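Putative short-chain dehydrogenase/reductase (Burkholderia xenovorans, PDB 5IZ4) binds ADP at a nucleotide site and probably acts as an NAD(P)(H)-dependent oxidoreductase of the short-chain dehydrogenase/reductase family, perhaps on 3-oxoacyl substrates. Local coordinates at residues S49-D52 against A53-V57; L32-Q36 against A37-V41. All blocks are in the same frame, centred on the assembly; numbering follows the deposited sequence. Where two conformers were deposited one is given.

Interaction 1: S49-D52 against A53-V57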
loop_
_atom_site.group_PDB
_atom_site.type_symbol
_atom_site.label_atom_id
_atom_site.label_comp_id
_atom_site.label_asym_id
_atom_site.label_seq_id
_atom_site.Cartn_x
_atom_site.Cartn_y
_atom_site.Cartn_z
ATOM N N SER A 49 28.844 -24.219 12.678
ATOM C CA SER A 49 28.089 -25.055 11.751
ATOM C C SER A 49 28.036 -24.472 10.343
ATOM O O SER A 49 27.851 -25.228 9.385
ATOM C CB SER A 49 26.671 -25.282 12.279
ATOM O OG SER A 49 25.858 -24.136 12.103
ATOM N N THR A 50 28.205 -23.158 10.189
ATOM C CA THR A 50 28.157 -22.518 8.878
ATOM C C THR A 50 29.533 -22.119 8.351
ATOM O O THR A 50 29.630 -21.609 7.228
ATOM C CB THR A 50 27.245 -21.285 8.924
ATOM O OG1 THR A 50 27.768 -20.322 9.847
ATOM C CG2 THR A 50 25.838 -21.675 9.362
ATOM N N ARG A 51 30.601 -22.384 9.105
ATOM C CA ARG A 51 31.901 -21.807 8.772
ATOM C C ARG A 51 32.464 -22.369 7.472
ATOM O O ARG A 51 33.084 -21.633 6.697
ATOM C CB ARG A 51 32.879 -22.042 9.922
ATOM C CG ARG A 51 34.262 -21.469 9.691
ATOM C CD ARG A 51 35.122 -21.680 10.931
ATOM N NE ARG A 51 34.347 -21.457 12.154
ATOM C CZ ARG A 51 33.960 -20.260 12.589
ATOM N NH1 ARG A 51 34.273 -19.164 11.903
ATOM N NH2 ARG A 51 33.250 -20.162 13.708
ATOM N N ASP A 52 32.284 -23.669 7.220
ATOM C CA ASP A 52 32.805 -24.244 5.982
ATOM C C ASP A 52 32.164 -23.592 4.769
ATOM O O ASP A 52 32.853 -23.273 3.789
ATOM C CB ASP A 52 32.573 -25.750 5.950
ATOM C CG ASP A 52 33.628 -26.515 6.716
ATOM O OD1 ASP A 52 34.490 -25.870 7.359
ATOM O OD2 ASP A 52 33.588 -27.762 6.686
ATOM N N ALA A 53 30.846 -23.382 4.817
ATOM C CA ALA A 53 30.175 -22.683 3.724
ATOM C C ALA A 53 30.715 -21.267 3.567
ATOM O O ALA A 53 30.958 -20.805 2.443
ATOM C CB ALA A 53 28.664 -22.660 3.964
ATOM N N ALA A 54 30.909 -20.563 4.687
ATOM C CA ALA A 54 31.446 -19.204 4.638
ATOM C C ALA A 54 32.825 -19.173 3.988
ATOM O O ALA A 54 33.144 -18.247 3.228
ATOM C CB ALA A 54 31.516 -18.623 6.053
ATOM N N SER A 55 33.656 -20.173 4.284
ATOM C CA SER A 55 35.003 -20.213 3.722
ATOM C C SER A 55 34.967 -20.426 2.219
ATOM O O SER A 55 35.807 -19.883 1.494
ATOM C CB SER A 55 35.818 -21.315 4.395
ATOM O OG SER A 55 35.920 -21.071 5.786
ATOM N N THR A 56 34.000 -21.210 1.733
ATOM C CA THR A 56 33.819 -21.359 0.293
ATOM C C THR A 56 33.372 -20.047 -0.337
ATOM O O THR A 56 33.870 -19.663 -1.403
ATOM C CB THR A 56 32.811 -22.469 0.011
ATOM O OG1 THR A 56 33.293 -23.696 0.575
ATOM C CG2 THR A 56 32.614 -22.653 -1.490
ATOM N N VAL A 57 32.428 -19.351 0.307
ATOM C CA VAL A 57 32.018 -18.029 -0.168
ATOM C C VAL A 57 33.223 -17.099 -0.251
ATOM O O VAL A 57 33.405 -16.384 -1.246
ATOM C CB VAL A 57 30.912 -17.444 0.735
ATOM C CG1 VAL A 57 30.599 -15.980 0.344
ATOM C CG2 VAL A 57 29.658 -18.302 0.653
HETATM O O HOH W 1 29.101 -25.105 6.737
HETATM O O HOH W 2 36.203 -23.637 7.154
#
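Chi1 of -59° in Thr-56 sets OG1 beside its own backbone N and turns it back onto Asp-52 O, while Ser-55, with chi1 -60°, brings OG near Arg-51 O in the same way. Asp-52 O is therefore gripped twice from one residue: Thr-56 N donates to it at 3.1 Å and Thr-56 OG1 at 3.3 Å, the two arriving from opposite faces of the carbonyl plane. Ser-55 N reaches Arg-51 O at 2.9 Å, and Ser-55 OG lies 3.0 Å from that same oxygen. A water joins Ser-55 OG to Asp-52 OD1, 2.8 Å from the carboxylate oxygen. At the start of the helix Ala-54 N bonds Thr-50 O at 3.0 Å, and a second water donates to Ser-49 O and accepts from Ala-53 N, 3.1 Å away. The end of Arg-51 turns elsewhere, to salt bridges with Asp-72 and Asp-48; Thr-50, beside the bound ADP, bonds Asn-45 through OG1. The opening turn of helix 51-63 thus lies at the surface and adds to its main-chain bonds a second donor from Thr-56 on Asp-52 O, a Ser-55 hydroxyl set between Arg-51 O and a water, and water bridges.

Interaction 2: L32-Q36 against A37-V41; sequences LRFAQ and AGWSV
Phe-34 and Trp-39 extend in the same direction next to each other and meet in a T-shaped stack: the edge of the phenyl ring is directed at one face of the indole. The planes stand at 75°, and the centre of the phenyl ring is 5.0 Å from that of the indole's six-membered ring. Phe-34 CD2 makes the closest approach, 3.5 Å from Trp-39 CE3, offset toward the rim of the indole, with CE2 of the same phenyl following over CE3 and CZ3. Chi1 of -71° keeps Trp-39 CG beside its backbone N, which holds the indole back against the helix end. In the strand that follows, Val-41 CG1 presses on Phe-34 CB at 3.8 Å and also touches Ala-35 N. Arg-33 bends at chi2, bringing NH1 to 3.8 Å from Ala-37 CB, while its NE pairs with Glu-243. Trp-246 of helix 238-250 meets both rings edge-to-face and forms a cation-pi contact with Arg-33. The backbone fixes the two aromatics relative to each other: Trp-39 N donates to Phe-34 O at 3.1 Å, and Gly-38 N to Ala-35 O at 3.0 Å. Ala-37 N makes weak bonds to Arg-33 O and Phe-34 O. Gly-38, with a positive phi of 92°, is the first residue to leave the helical conformation. Together with the Trp-39 N to Phe-34 O and Gly-38 N to Ala-35 O bonds it forms a Schellman motif, closing helix 25-36 and turning the chain into strand 40-45, within the first beta-alpha-beta unit of the Rossmann fold.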
loop_
_atom_site.group_PDB
_atom_site.type_symbol
_atom_site.label_atom_id
_atom_site.label_comp_id
_atom_site.label_asym_id
_atom_site.label_seq_id
_atom_site.Cartn_x
_atom_site.Cartn_y
_atom_site.Cartn_z
ATOM N N LEU A 32 29.233 -12.318 -3.209
ATOM C CA LEU A 32 29.870 -12.563 -4.497
ATOM C C LEU A 32 29.632 -11.407 -5.464
ATOM O O LEU A 32 30.558 -10.965 -6.156
ATOM C CB LEU A 32 29.356 -13.874 -5.089
ATOM C CG LEU A 32 30.036 -14.326 -6.387
ATOM C CD1 LEU A 32 31.553 -14.382 -6.220
ATOM C CD2 LEU A 32 29.495 -15.676 -6.842
ATOM N N ARG A 33 28.402 -10.894 -5.515
ATOM C CA ARG A 33 28.091 -9.817 -6.454
ATOM C C ARG A 33 28.880 -8.554 -6.131
ATOM O O ARG A 33 29.379 -7.877 -7.041
ATOM C CB ARG A 33 26.590 -9.520 -6.444
ATOM C CG ARG A 33 26.194 -8.419 -7.428
ATOM C CD ARG A 33 26.554 -8.837 -8.840
ATOM N NE ARG A 33 26.282 -7.816 -9.855
ATOM C CZ ARG A 33 27.140 -6.855 -10.192
ATOM N NH1 ARG A 33 28.309 -6.757 -9.571
ATOM N NH2 ARG A 33 26.826 -5.981 -11.139
ATOM N N PHE A 34 29.001 -8.213 -4.845
ATOM C CA PHE A 34 29.828 -7.065 -4.488
ATOM C C PHE A 34 31.297 -7.338 -4.795
ATOM O O PHE A 34 32.014 -6.443 -5.257
ATOM C CB PHE A 34 29.614 -6.683 -3.017
ATOM C CG PHE A 34 28.420 -5.775 -2.799
ATOM C CD1 PHE A 34 27.139 -6.292 -2.751
ATOM C CD2 PHE A 34 28.585 -4.403 -2.666
ATOM C CE1 PHE A 34 26.040 -5.458 -2.576
ATOM C CE2 PHE A 34 27.494 -3.560 -2.480
ATOM C CZ PHE A 34 26.217 -4.085 -2.435
ATOM N N ALA A 35 31.752 -8.581 -4.589
ATOM C CA ALA A 35 33.122 -8.932 -4.960
ATOM C C ALA A 35 33.357 -8.742 -6.457
ATOM O O ALA A 35 34.412 -8.248 -6.875
ATOM C CB ALA A 35 33.422 -10.373 -4.543
ATOM N N GLN A 36 32.381 -9.130 -7.281
ATOM C CA GLN A 36 32.498 -8.955 -8.724
ATOM C C GLN A 36 32.552 -7.486 -9.120
ATOM O O GLN A 36 33.099 -7.155 -10.178
ATOM C CB GLN A 36 31.329 -9.670 -9.407
ATOM C CG GLN A 36 31.503 -11.187 -9.376
ATOM C CD GLN A 36 30.228 -11.962 -9.643
ATOM O OE1 GLN A 36 29.119 -11.435 -9.525
ATOM N NE2 GLN A 36 30.384 -13.238 -9.997
ATOM N N ALA A 37 32.004 -6.604 -8.292
ATOM C CA ALA A 37 32.042 -5.172 -8.534
ATOM C C ALA A 37 33.342 -4.526 -8.077
ATOM O O ALA A 37 33.513 -3.314 -8.262
ATOM C CB ALA A 37 30.858 -4.509 -7.835
ATOM N N GLY A 38 34.258 -5.292 -7.490
ATOM C CA GLY A 38 35.504 -4.743 -7.010
ATOM C C GLY A 38 35.496 -4.307 -5.564
ATOM O O GLY A 38 36.540 -3.867 -5.065
ATOM N N TRP A 39 34.368 -4.432 -4.869
ATOM C CA TRP A 39 34.312 -4.031 -3.467
ATOM C C TRP A 39 35.023 -5.043 -2.578
ATOM O O TRP A 39 35.127 -6.231 -2.901
ATOM C CB TRP A 39 32.864 -3.889 -2.989
ATOM C CG TRP A 39 32.126 -2.705 -3.557
ATOM C CD1 TRP A 39 32.205 -2.218 -4.833
ATOM C CD2 TRP A 39 31.204 -1.858 -2.859
ATOM N NE1 TRP A 39 31.379 -1.124 -4.972
ATOM C CE2 TRP A 39 30.753 -0.885 -3.775
ATOM C CE3 TRP A 39 30.711 -1.834 -1.550
ATOM C CZ2 TRP A 39 29.837 0.114 -3.420
ATOM C CZ3 TRP A 39 29.790 -0.839 -1.199
ATOM C CH2 TRP A 39 29.363 0.114 -2.135
ATOM N N SER A 40 35.516 -4.556 -1.444
ATOM C CA SER A 40 35.948 -5.434 -0.370
ATOM C C SER A 40 34.719 -5.901 0.395
ATOM O O SER A 40 33.783 -5.126 0.619
ATOM C CB SER A 40 36.922 -4.712 0.561
ATOM O OG SER A 40 38.054 -4.237 -0.150
ATOM N N VAL A 41 34.705 -7.170 0.796
ATOM C CA VAL A 41 33.516 -7.746 1.413
ATOM C C VAL A 41 33.877 -8.297 2.783
ATOM O O VAL A 41 34.884 -9.003 2.936
ATOM C CB VAL A 41 32.866 -8.818 0.518
ATOM C CG1 VAL A 41 32.307 -8.158 -0.738
ATOM C CG2 VAL A 41 33.870 -9.903 0.137
#

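Overall arrangement
Interactions 1 and 2 lie in series along the chain: the turn of 32-41 ends helix 25-36 and opens strand 40-45; after that strand, residues 49-57 begin helix 51-63. Their centres are 17 Å apart, their nearest atoms about 5 Å, and they do not touch. Val-57 packs on Ala-28 and Ala-31 of helix 25-36, and Cys-61 of helix 51-63 meets Ala-35 and Val-41, so the two helices pack against each other on the same side of the sheet. Only interaction 1 borders the nucleotide: the side chain of Thr-50 is about 3 Å from ADP, whereas that of Arg-33 in interaction 2 is about 13 Å away.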